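Local coordinates for glycosyltransferase (Streptomyces viridochromogenes, PDB 2IV3), which binds UDP and is probably a GT-B glycosyltransferase that transfers a sugar from a nucleotide-sugar donor to an acceptor, at residues 151-156 and 224-229; 164-169 and 230-235; 192-197 and 218-223. One frame throughout, in Å; residues are numbered along the deposited sequence.

Contact 1. Residues 151-156 and 224-229. With UDP (uridine-5'-diphosphate), chain E.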
loop_
_atom_site.group_PDB
_atom_site.type_symbol
_atom_site.label_atom_id
_atom_site.label_comp_id
_atom_site.label_asym_id
_atom_site.label_seq_id
_atom_site.Cartn_x
_atom_site.Cartn_y
_atom_site.Cartn_z
ATOM N N ARG A 151 -22.070 -0.133 -19.892
ATOM C CA ARG A 151 -21.612 0.841 -18.891
ATOM C C ARG A 151 -20.857 2.058 -19.450
ATOM O O ARG A 151 -20.522 2.979 -18.701
ATOM C CB ARG A 151 -20.701 0.145 -17.885
ATOM C CG ARG A 151 -21.407 -0.849 -16.939
ATOM C CD ARG A 151 -22.208 -0.137 -15.887
ATOM N NE ARG A 151 -22.674 -1.081 -14.885
ATOM C CZ ARG A 151 -23.342 -0.749 -13.773
ATOM N NH1 ARG A 151 -23.642 0.526 -13.499
ATOM N NH2 ARG A 151 -23.721 -1.711 -12.941
ATOM N N TYR A 152 -20.579 2.032 -20.749
ATOM C CA TYR A 152 -19.671 2.958 -21.399
ATOM C C TYR A 152 -20.305 3.538 -22.652
ATOM O O TYR A 152 -21.483 3.291 -22.938
ATOM C CB TYR A 152 -18.307 2.263 -21.676
ATOM C CG TYR A 152 -17.577 2.028 -20.354
ATOM C CD1 TYR A 152 -16.786 3.032 -19.782
ATOM C CD2 TYR A 152 -17.757 0.836 -19.639
ATOM C CE1 TYR A 152 -16.213 2.851 -18.538
ATOM C CE2 TYR A 152 -17.179 0.638 -18.419
ATOM C CZ TYR A 152 -16.399 1.628 -17.866
ATOM O OH TYR A 152 -15.823 1.408 -16.633
ATOM N N ARG A 153 -19.555 4.334 -23.393
ATOM C CA ARG A 153 -20.065 4.838 -24.658
ATOM C C ARG A 153 -19.995 3.755 -25.699
ATOM O O ARG A 153 -19.140 2.859 -25.647
ATOM C CB ARG A 153 -19.317 6.098 -25.101
ATOM C CG ARG A 153 -19.384 7.238 -24.085
ATOM C CD ARG A 153 -20.734 7.936 -24.091
ATOM N NE ARG A 153 -20.829 9.038 -23.119
ATOM C CZ ARG A 153 -21.761 9.147 -22.165
ATOM N NH1 ARG A 153 -22.712 8.225 -22.016
ATOM N NH2 ARG A 153 -21.727 10.186 -21.345
ATOM N N SER A 154 -20.956 3.786 -26.601
ATOM C CA SER A 154 -21.000 2.840 -27.689
ATOM C C SER A 154 -20.526 3.519 -28.977
ATOM O O SER A 154 -20.085 4.699 -28.988
ATOM C CB SER A 154 -22.425 2.308 -27.851
ATOM O OG SER A 154 -23.368 3.376 -27.834
ATOM N N ALA A 155 -20.587 2.770 -30.066
ATOM C CA ALA A 155 -20.348 3.358 -31.366
ATOM C C ALA A 155 -21.515 4.312 -31.644
ATOM O O ALA A 155 -21.312 5.454 -32.020
ATOM C CB ALA A 155 -20.246 2.262 -32.434
ATOM N N ALA A 156 -22.731 3.812 -31.400
ATOM C CA ALA A 156 -23.971 4.521 -31.617
ATOM C C ALA A 156 -24.011 5.857 -30.878
ATOM O O ALA A 156 -24.652 6.808 -31.322
ATOM C CB ALA A 156 -25.127 3.647 -31.191
ATOM N N ARG A 224 -19.034 12.981 -17.340
ATOM C CA ARG A 224 -17.665 13.398 -17.720
ATOM C C ARG A 224 -16.708 12.182 -17.878
ATOM O O ARG A 224 -16.094 11.995 -18.936
ATOM C CB ARG A 224 -17.059 14.519 -16.860
ATOM C CG ARG A 224 -15.690 14.976 -17.414
ATOM C CD ARG A 224 -15.271 16.460 -17.331
ATOM N NE ARG A 224 -14.929 16.903 -15.988
ATOM C CZ ARG A 224 -14.035 17.853 -15.674
ATOM N NH1 ARG A 224 -13.338 18.499 -16.610
ATOM N NH2 ARG A 224 -13.835 18.175 -14.394
ATOM N N ARG A 225 -16.629 11.319 -16.876
ATOM C CA ARG A 225 -15.717 10.156 -17.005
ATOM C C ARG A 225 -15.891 9.396 -18.336
ATOM O O ARG A 225 -14.940 9.248 -19.118
ATOM C CB ARG A 225 -15.819 9.231 -15.816
ATOM C CG ARG A 225 -14.754 8.182 -15.801
ATOM C CD ARG A 225 -15.153 7.177 -14.759
ATOM N NE ARG A 225 -14.496 5.865 -14.793
ATOM C CZ ARG A 225 -15.092 4.754 -15.220
ATOM N NH1 ARG A 225 -16.306 4.831 -15.756
ATOM N NH2 ARG A 225 -14.459 3.571 -15.173
ATOM N N LEU A 226 -17.129 8.974 -18.591
ATOM C CA LEU A 226 -17.524 8.223 -19.781
ATOM C C LEU A 226 -17.185 8.901 -21.119
ATOM O O LEU A 226 -16.747 8.211 -22.053
ATOM C CB LEU A 226 -19.029 7.914 -19.704
ATOM C CG LEU A 226 -19.432 6.860 -18.675
ATOM C CD1 LEU A 226 -20.907 6.538 -18.752
ATOM C CD2 LEU A 226 -18.637 5.631 -18.972
ATOM N N ASP A 227 -17.437 10.216 -21.205
ATOM C CA ASP A 227 -17.171 11.019 -22.386
ATOM C C ASP A 227 -15.677 11.111 -22.601
ATOM O O ASP A 227 -15.208 11.155 -23.747
ATOM C CB ASP A 227 -17.683 12.488 -22.234
ATOM C CG ASP A 227 -19.181 12.657 -22.479
ATOM O OD1 ASP A 227 -19.929 11.683 -22.683
ATOM O OD2 ASP A 227 -19.628 13.826 -22.481
ATOM N N LEU A 228 -14.942 11.218 -21.496
ATOM C CA LEU A 228 -13.505 11.429 -21.549
ATOM C C LEU A 228 -12.810 10.199 -22.049
ATOM O O LEU A 228 -11.898 10.289 -22.866
ATOM C CB LEU A 228 -12.949 11.773 -20.165
ATOM C CG LEU A 228 -13.166 13.210 -19.731
ATOM C CD1 LEU A 228 -12.533 13.442 -18.352
ATOM C CD2 LEU A 228 -12.609 14.134 -20.803
ATOM N N LEU A 229 -13.220 9.056 -21.504
ATOM C CA LEU A 229 -12.800 7.770 -21.990
ATOM C C LEU A 229 -13.112 7.644 -23.480
ATOM O O LEU A 229 -12.337 7.057 -24.208
ATOM C CB LEU A 229 -13.516 6.671 -21.201
ATOM C CG LEU A 229 -12.851 5.755 -20.150
ATOM C CD1 LEU A 229 -11.431 6.083 -19.752
ATOM C CD2 LEU A 229 -13.722 5.595 -18.908
HETATM N N1 UDP E . -10.984 6.670 -12.133
HETATM C C2 UDP E . -12.121 7.497 -12.113
HETATM N N3 UDP E . -11.954 8.840 -12.079
HETATM C C4 UDP E . -10.733 9.382 -12.065
HETATM C C5 UDP E . -9.598 8.597 -12.085
HETATM C C6 UDP E . -9.761 7.211 -12.111
HETATM O O2 UDP E . -13.268 6.988 -12.125
HETATM O O4 UDP E . -10.599 10.593 -12.057
HETATM C "C1'" UDP E . -11.145 5.200 -12.148
HETATM C "C2'" UDP E . -10.767 4.479 -13.446
HETATM O "O2'" UDP E . -11.758 4.455 -14.463
HETATM C "C3'" UDP E . -10.565 3.058 -12.966
HETATM C "C4'" UDP E . -9.909 3.289 -11.610
HETATM O "O4'" UDP E . -10.210 4.653 -11.218
HETATM O "O3'" UDP E . -11.839 2.417 -12.860
HETATM C "C5'" UDP E . -8.410 3.198 -11.790
HETATM O "O5'" UDP E . -8.060 1.875 -11.477
HETATM P PA UDP E . -6.735 1.185 -12.079
HETATM O O1A UDP E . -6.729 -0.353 -11.809
HETATM O O2A UDP E . -6.484 1.476 -13.566
HETATM O O3A UDP E . -5.544 1.849 -11.237
HETATM P PB UDP E . -5.374 1.576 -9.647
HETATM O O1B UDP E . -4.300 0.490 -9.400
HETATM O O2B UDP E . -6.828 1.085 -9.047
HETATM O O3B UDP E . -5.031 2.899 -8.964
HETATM O O HOH W 1 -16.727 5.404 -22.032
#

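Contact 2. Residues 164-169 and 230-235. With UDP (uridine-5'-diphosphate), chain E.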
loop_
_atom_site.group_PDB
_atom_site.type_symbol
_atom_site.label_atom_id
_atom_site.label_comp_id
_atom_site.label_asym_id
_atom_site.label_seq_id
_atom_site.Cartn_x
_atom_site.Cartn_y
_atom_site.Cartn_z
ATOM N N PHE A 164 -6.994 15.091 -27.701
ATOM C CA PHE A 164 -6.207 14.975 -26.465
ATOM C C PHE A 164 -5.870 13.554 -26.030
ATOM O O PHE A 164 -6.563 12.580 -26.374
ATOM C CB PHE A 164 -6.869 15.773 -25.325
ATOM C CG PHE A 164 -8.139 15.140 -24.783
ATOM C CD1 PHE A 164 -8.079 14.023 -23.949
ATOM C CD2 PHE A 164 -9.385 15.671 -25.099
ATOM C CE1 PHE A 164 -9.243 13.439 -23.447
ATOM C CE2 PHE A 164 -10.553 15.100 -24.605
ATOM C CZ PHE A 164 -10.481 13.989 -23.782
ATOM N N LEU A 165 -4.788 13.450 -25.270
ATOM C CA LEU A 165 -4.399 12.195 -24.656
ATOM C C LEU A 165 -4.892 12.173 -23.215
ATOM O O LEU A 165 -5.033 13.207 -22.596
ATOM C CB LEU A 165 -2.881 12.041 -24.702
ATOM C CG LEU A 165 -2.227 12.103 -26.082
ATOM C CD1 LEU A 165 -0.738 12.201 -25.938
ATOM C CD2 LEU A 165 -2.598 10.889 -26.898
ATOM N N LEU A 166 -5.147 10.996 -22.671
ATOM C CA LEU A 166 -5.891 10.940 -21.428
ATOM C C LEU A 166 -5.211 10.058 -20.410
ATOM O O LEU A 166 -4.831 8.930 -20.716
ATOM C CB LEU A 166 -7.334 10.476 -21.674
ATOM C CG LEU A 166 -8.294 10.461 -20.469
ATOM C CD1 LEU A 166 -8.454 11.829 -19.859
ATOM C CD2 LEU A 166 -9.646 9.931 -20.850
ATOM N N PHE A 167 -5.037 10.610 -19.211
ATOM C CA PHE A 167 -4.626 9.852 -18.045
ATOM C C PHE A 167 -5.815 9.791 -17.116
ATOM O O PHE A 167 -6.498 10.800 -16.853
ATOM C CB PHE A 167 -3.401 10.478 -17.342
ATOM C CG PHE A 167 -2.892 9.671 -16.143
ATOM C CD1 PHE A 167 -1.785 8.817 -16.267
ATOM C CD2 PHE A 167 -3.494 9.793 -14.893
ATOM C CE1 PHE A 167 -1.295 8.085 -15.161
ATOM C CE2 PHE A 167 -3.031 9.067 -13.790
ATOM C CZ PHE A 167 -1.922 8.214 -13.916
ATOM N N MET A 168 -6.082 8.583 -16.648
ATOM C CA MET A 168 -7.188 8.387 -15.728
ATOM C C MET A 168 -6.832 7.467 -14.575
ATOM O O MET A 168 -7.064 6.245 -14.627
ATOM C CB MET A 168 -8.471 7.948 -16.480
ATOM C CG MET A 168 -9.646 7.799 -15.558
ATOM S SD MET A 168 -11.143 8.699 -15.990
ATOM C CE MET A 168 -10.575 10.186 -16.810
ATOM N N GLY A 169 -6.271 8.041 -13.516
ATOM C CA GLY A 169 -5.961 7.241 -12.321
ATOM C C GLY A 169 -5.440 8.105 -11.191
ATOM O O GLY A 169 -5.526 9.357 -11.254
ATOM N N ALA A 230 -14.226 8.213 -23.933
ATOM C CA ALA A 230 -14.695 7.992 -25.309
ATOM C C ALA A 230 -14.132 8.972 -26.333
ATOM O O ALA A 230 -13.979 8.644 -27.508
ATOM C CB ALA A 230 -16.239 7.963 -25.367
ATOM N N SER A 231 -13.813 10.180 -25.892
ATOM C CA SER A 231 -13.416 11.239 -26.820
ATOM C C SER A 231 -11.896 11.380 -26.938
ATOM O O SER A 231 -11.396 12.031 -27.870
ATOM C CB SER A 231 -14.034 12.562 -26.391
ATOM O OG SER A 231 -13.546 12.954 -25.133
ATOM N N ALA A 232 -11.162 10.759 -26.003
ATOM C CA ALA A 232 -9.708 10.907 -25.945
ATOM C C ALA A 232 -9.103 10.304 -27.198
ATOM O O ALA A 232 -9.672 9.361 -27.754
ATOM C CB ALA A 232 -9.155 10.248 -24.708
ATOM N N HIS A 233 -7.967 10.842 -27.650
ATOM C CA HIS A 233 -7.305 10.267 -28.806
ATOM C C HIS A 233 -6.652 8.925 -28.452
ATOM O O HIS A 233 -6.791 7.938 -29.176
ATOM C CB HIS A 233 -6.316 11.240 -29.418
ATOM C CG HIS A 233 -5.739 10.765 -30.713
ATOM N ND1 HIS A 233 -6.446 10.788 -31.897
ATOM C CD2 HIS A 233 -4.526 10.244 -31.009
ATOM C CE1 HIS A 233 -5.688 10.308 -32.869
ATOM N NE2 HIS A 233 -4.515 9.975 -32.357
ATOM N N ALA A 234 -5.939 8.888 -27.329
ATOM C CA ALA A 234 -5.562 7.603 -26.693
ATOM C C ALA A 234 -5.606 7.732 -25.162
ATOM O O ALA A 234 -5.666 8.854 -24.618
ATOM C CB ALA A 234 -4.190 7.121 -27.158
ATOM N N VAL A 235 -5.633 6.586 -24.491
ATOM C CA VAL A 235 -5.475 6.520 -23.058
ATOM C C VAL A 235 -4.053 6.101 -22.695
ATOM O O VAL A 235 -3.464 5.221 -23.333
ATOM C CB VAL A 235 -6.484 5.557 -22.415
ATOM C CG1 VAL A 235 -6.070 5.167 -20.984
ATOM C CG2 VAL A 235 -7.866 6.181 -22.428
HETATM N N1 UDP E . -10.984 6.670 -12.133
HETATM C C2 UDP E . -12.121 7.497 -12.113
HETATM N N3 UDP E . -11.954 8.840 -12.079
HETATM C C4 UDP E . -10.733 9.382 -12.065
HETATM C C5 UDP E . -9.598 8.597 -12.085
HETATM C C6 UDP E . -9.761 7.211 -12.111
HETATM O O2 UDP E . -13.268 6.988 -12.125
HETATM O O4 UDP E . -10.599 10.593 -12.057
HETATM C "C1'" UDP E . -11.145 5.200 -12.148
HETATM C "C2'" UDP E . -10.767 4.479 -13.446
HETATM O "O2'" UDP E . -11.758 4.455 -14.463
HETATM C "C3'" UDP E . -10.565 3.058 -12.966
HETATM C "C4'" UDP E . -9.909 3.289 -11.610
HETATM O "O4'" UDP E . -10.210 4.653 -11.218
HETATM O "O3'" UDP E . -11.839 2.417 -12.860
HETATM C "C5'" UDP E . -8.410 3.198 -11.790
HETATM O "O5'" UDP E . -8.060 1.875 -11.477
HETATM P PA UDP E . -6.735 1.185 -12.079
HETATM O O1A UDP E . -6.729 -0.353 -11.809
HETATM O O2A UDP E . -6.484 1.476 -13.566
HETATM O O3A UDP E . -5.544 1.849 -11.237
HETATM P PB UDP E . -5.374 1.576 -9.647
HETATM O O1B UDP E . -4.300 0.490 -9.400
HETATM O O2B UDP E . -6.828 1.085 -9.047
HETATM O O3B UDP E . -5.031 2.899 -8.964
#

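Contact 3. Residues 192-197 and 218-223. With UDP (uridine-5'-diphosphate), chain E.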
loop_
_atom_site.group_PDB
_atom_site.type_symbol
_atom_site.label_atom_id
_atom_site.label_comp_id
_atom_site.label_asym_id
_atom_site.label_seq_id
_atom_site.Cartn_x
_atom_site.Cartn_y
_atom_site.Cartn_z
ATOM N N VAL A 192 -4.740 15.394 -20.820
ATOM C CA VAL A 192 -5.812 15.548 -19.856
ATOM C C VAL A 192 -5.511 14.604 -18.705
ATOM O O VAL A 192 -5.449 13.392 -18.881
ATOM C CB VAL A 192 -7.206 15.309 -20.447
ATOM C CG1 VAL A 192 -8.242 15.208 -19.329
ATOM C CG2 VAL A 192 -7.564 16.438 -21.355
ATOM N N LEU A 193 -5.286 15.192 -17.539
ATOM C CA LEU A 193 -4.751 14.517 -16.366
ATOM C C LEU A 193 -5.897 14.324 -15.404
ATOM O O LEU A 193 -6.119 15.121 -14.509
ATOM C CB LEU A 193 -3.676 15.417 -15.732
ATOM C CG LEU A 193 -2.563 14.831 -14.847
ATOM C CD1 LEU A 193 -1.942 15.958 -14.034
ATOM C CD2 LEU A 193 -3.052 13.739 -13.917
ATOM N N ALA A 194 -6.670 13.272 -15.606
ATOM C CA ALA A 194 -7.866 13.110 -14.794
ATOM C C ALA A 194 -7.593 12.194 -13.610
ATOM O O ALA A 194 -7.047 11.128 -13.771
ATOM C CB ALA A 194 -9.021 12.614 -15.652
ATOM N N GLY A 195 -7.927 12.629 -12.404
ATOM C CA GLY A 195 -7.633 11.786 -11.229
ATOM C C GLY A 195 -7.259 12.520 -9.955
ATOM O O GLY A 195 -6.917 13.720 -9.992
ATOM N N PRO A 196 -7.340 11.801 -8.813
ATOM C CA PRO A 196 -6.852 12.289 -7.513
ATOM C C PRO A 196 -5.358 12.609 -7.577
ATOM O O PRO A 196 -4.543 11.761 -7.997
ATOM C CB PRO A 196 -7.084 11.111 -6.568
ATOM C CG PRO A 196 -8.073 10.251 -7.228
ATOM C CD PRO A 196 -7.931 10.455 -8.712
ATOM N N ALA A 197 -5.017 13.834 -7.199
ATOM C CA ALA A 197 -3.624 14.204 -7.000
ATOM C C ALA A 197 -3.407 14.245 -5.503
ATOM O O ALA A 197 -3.522 15.309 -4.863
ATOM C CB ALA A 197 -3.311 15.554 -7.614
ATOM N N GLY A 218 -8.515 16.924 -11.942
ATOM C CA GLY A 218 -8.853 16.292 -10.668
ATOM C C GLY A 218 -9.698 15.064 -10.906
ATOM O O GLY A 218 -9.867 14.640 -12.051
ATOM N N GLU A 219 -10.238 14.497 -9.827
ATOM C CA GLU A 219 -11.055 13.290 -9.901
ATOM C C GLU A 219 -12.287 13.503 -10.776
ATOM O O GLU A 219 -12.862 14.584 -10.787
ATOM C CB GLU A 219 -11.499 12.856 -8.503
ATOM C CG GLU A 219 -11.802 11.341 -8.422
ATOM C CD GLU A 219 -11.958 10.793 -6.994
ATOM O OE1 GLU A 219 -11.089 11.049 -6.135
ATOM O OE2 GLU A 219 -12.937 10.055 -6.736
ATOM N N VAL A 220 -12.688 12.474 -11.511
ATOM C CA VAL A 220 -13.916 12.540 -12.287
ATOM C C VAL A 220 -14.749 11.287 -12.142
ATOM O O VAL A 220 -14.244 10.194 -11.785
ATOM C CB VAL A 220 -13.685 12.871 -13.832
ATOM C CG1 VAL A 220 -13.152 14.339 -14.057
ATOM C CG2 VAL A 220 -12.815 11.845 -14.504
ATOM N N GLY A 221 -16.027 11.457 -12.449
ATOM C CA GLY A 221 -16.967 10.357 -12.488
ATOM C C GLY A 221 -18.106 10.613 -13.451
ATOM O O GLY A 221 -18.068 11.535 -14.239
ATOM N N GLY A 222 -19.126 9.777 -13.365
ATOM C CA GLY A 222 -20.375 9.955 -14.105
ATOM C C GLY A 222 -20.134 10.226 -15.571
ATOM O O GLY A 222 -19.203 9.694 -16.165
ATOM N N GLU A 223 -20.946 11.109 -16.136
ATOM C CA GLU A 223 -20.900 11.345 -17.558
ATOM C C GLU A 223 -19.593 11.979 -18.027
ATOM O O GLU A 223 -19.047 11.483 -18.996
ATOM C CB GLU A 223 -22.164 12.038 -18.058
ATOM C CG GLU A 223 -23.432 11.247 -17.672
ATOM C CD GLU A 223 -24.028 10.430 -18.821
ATOM O OE1 GLU A 223 -24.767 11.004 -19.666
ATOM O OE2 GLU A 223 -23.796 9.209 -18.851
HETATM N N1 UDP E . -10.984 6.670 -12.133
HETATM C C2 UDP E . -12.121 7.497 -12.113
HETATM N N3 UDP E . -11.954 8.840 -12.079
HETATM C C4 UDP E . -10.733 9.382 -12.065
HETATM C C5 UDP E . -9.598 8.597 -12.085
HETATM C C6 UDP E . -9.761 7.211 -12.111
HETATM O O2 UDP E . -13.268 6.988 -12.125
HETATM O O4 UDP E . -10.599 10.593 -12.057
HETATM C "C1'" UDP E . -11.145 5.200 -12.148
HETATM C "C2'" UDP E . -10.767 4.479 -13.446
HETATM O "O2'" UDP E . -11.758 4.455 -14.463
HETATM C "C3'" UDP E . -10.565 3.058 -12.966
HETATM C "C4'" UDP E . -9.909 3.289 -11.610
HETATM O "O4'" UDP E . -10.210 4.653 -11.218
HETATM O "O3'" UDP E . -11.839 2.417 -12.860
HETATM C "C5'" UDP E . -8.410 3.198 -11.790
HETATM O "O5'" UDP E . -8.060 1.875 -11.477
HETATM P PA UDP E . -6.735 1.185 -12.079
HETATM O O1A UDP E . -6.729 -0.353 -11.809
HETATM O O2A UDP E . -6.484 1.476 -13.566
HETATM O O3A UDP E . -5.544 1.849 -11.237
HETATM P PB UDP E . -5.374 1.576 -9.647
HETATM O O1B UDP E . -4.300 0.490 -9.400
HETATM O O2B UDP E . -6.828 1.085 -9.047
HETATM O O3B UDP E . -5.031 2.899 -8.964
#

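Contact 1. Residues 151-156 and 224-229
Arg-225 sets CG opposite its own backbone N (chi1 -170°) and runs extended from CG to NE, which carries its guanidinium from helix 222-231 to the phenol of Tyr-152; the tyrosine, with CG beside its backbone N, presents OH to it. There NH2 of Arg-225 donates to OH of Tyr-152 over 2.9 Å, nearly straight and within the guanidinium plane, although ring and guanidinium planes are turned 49° apart. In the same plane, but on the NE side, NE and NH2 of Arg-225 both donate to the ribose O2' of UDP, the NH2 bond being 2.9 Å. Glu-260, another residue of the UDP site, adds a salt bridge to NH2, while CD2 of Leu-229 lies over one face of the guanidinium.

Leu-226 projects from the helix onto the loop. Its CD2 presses on CD1 of Tyr-152 at 3.3 Å, obliquely to the ring, while CD2 of Leu-229 reaches the ring edge at CE1. Farther out, Arg-153 bends at chi2 and lays one guanidinium face over CB of Leu-226. Its NE and NH2 then grip a single oxygen, OD1 of Asp-227, side-on, with NH2 2.7 Å from OD1; this oxygen lies near the guanidinium plane, but the carboxylate is twisted 57° from it. A water receives a weak bond from Arg-153 N and donates to Leu-226 O.

The chemistry implies a division of labour: the salt bridge ties the loop to the helix, while Tyr-152, in the second shell, and Glu-260 probably help fix the rotation of the arginine that holds the ribose.

Contact 2. Residues 164-169 and 230-235
Phe-164 reaches from just before strand 165-168 to the last helical residue, Ser-231, and to Ala-232 just after it. From CB the side chain first leads away from these residues, but with CG set between backbone N and carbonyl carbon (chi1 72°) the ring swings back to them. CD1 lies near both CA and CB of Ala-232; CE1 comes closest, 3.4 Å from Ala-232 CB. At the tip, CZ meets Ser-231 OG at 3.5 Å, an oblique approach by a hydroxyl whose hydrogen-bond partner is Asp-227 O. The ring thus offers a face to Ala-232 CA in a CH-pi contact, 4.0 Å from the centroid.

Ala-232 CB also packs on Leu-166 CB at 3.5 Å. Just before the strands, His-233 N donates to Phe-164 O over 2.6 Å; the bond from Leu-166 N to Ala-234 O, 2.9 Å, then joins the parallel strands 165-168 and 234-237. At the far end of the first strand, Met-168 CG packs against UDP C6 at 3.5 Å.

Apolar packing and backbone bonds together imply that the helix-to-strand connection is joined directly to strand 165-168, whose far end meets the nucleotide base in this Rossmann-like domain.

Contact 3. Residues 192-197 and 218-223
Gly-218 meets Gly-195 where two neighbouring parallel strands run out, and its backbone makes the direct link. Gly-195 N donates to Gly-218 O over 2.8 Å, from well above the carbonyl plane, while Gly-218 CA makes a CA-H...O contact with Gly-195 O at 3.3 Å. The positive phi of Gly-218 (82°) suits a residue without a side chain.

Next comes Glu-219, whose CG stands opposite its backbone N and whose chain continues extended, toward the ring of Pro-196. Its OE1 touches Pro-196 CG at 3.3 Å, the two side chains lying at a slant to each other; the other oxygen, OE2, accepts a hydrogen bond from the backbone N of Tyr-29, a residue of the UDP site.

Val-220 then turns its backbone to the uracil. Its N donates to UDP O4 over 2.9 Å, and its O accepts from UDP N3 over 2.7 Å, nearly straight. On the valine side chain, CG2 packs 4.0 Å from Ala-194 CB and also comes near O4. Gly-195 CA approaches O4 as well, at 3.3 Å.

Paired backbone bonds of this kind read the donor-acceptor pattern of O4 and N3, implying that main-chain geometry just past the two strand ends probably contributes to recognition of uracil.

The three contacts cluster on the UDP-binding Rossmann-like domain of a GT-B fold, with centres 11 to 14 Å apart, and each touches UDP. All draw on helix 222-231: contact 3 lies at its N-terminal side, contact 1 includes its middle, contact 2 its end. Contacts 2 and 3 also share the parallel sheet, where strands 165-168 and 191-194 are neighbours. Along the chain, the segments of contacts 1 and 2 alternate, and both segments of contact 3 fall between those of each of the others. One helix and its flanking strand ends thereby bring residues far apart in sequence to the ribose, the base face and the base edge, a common principle of nucleotide sites.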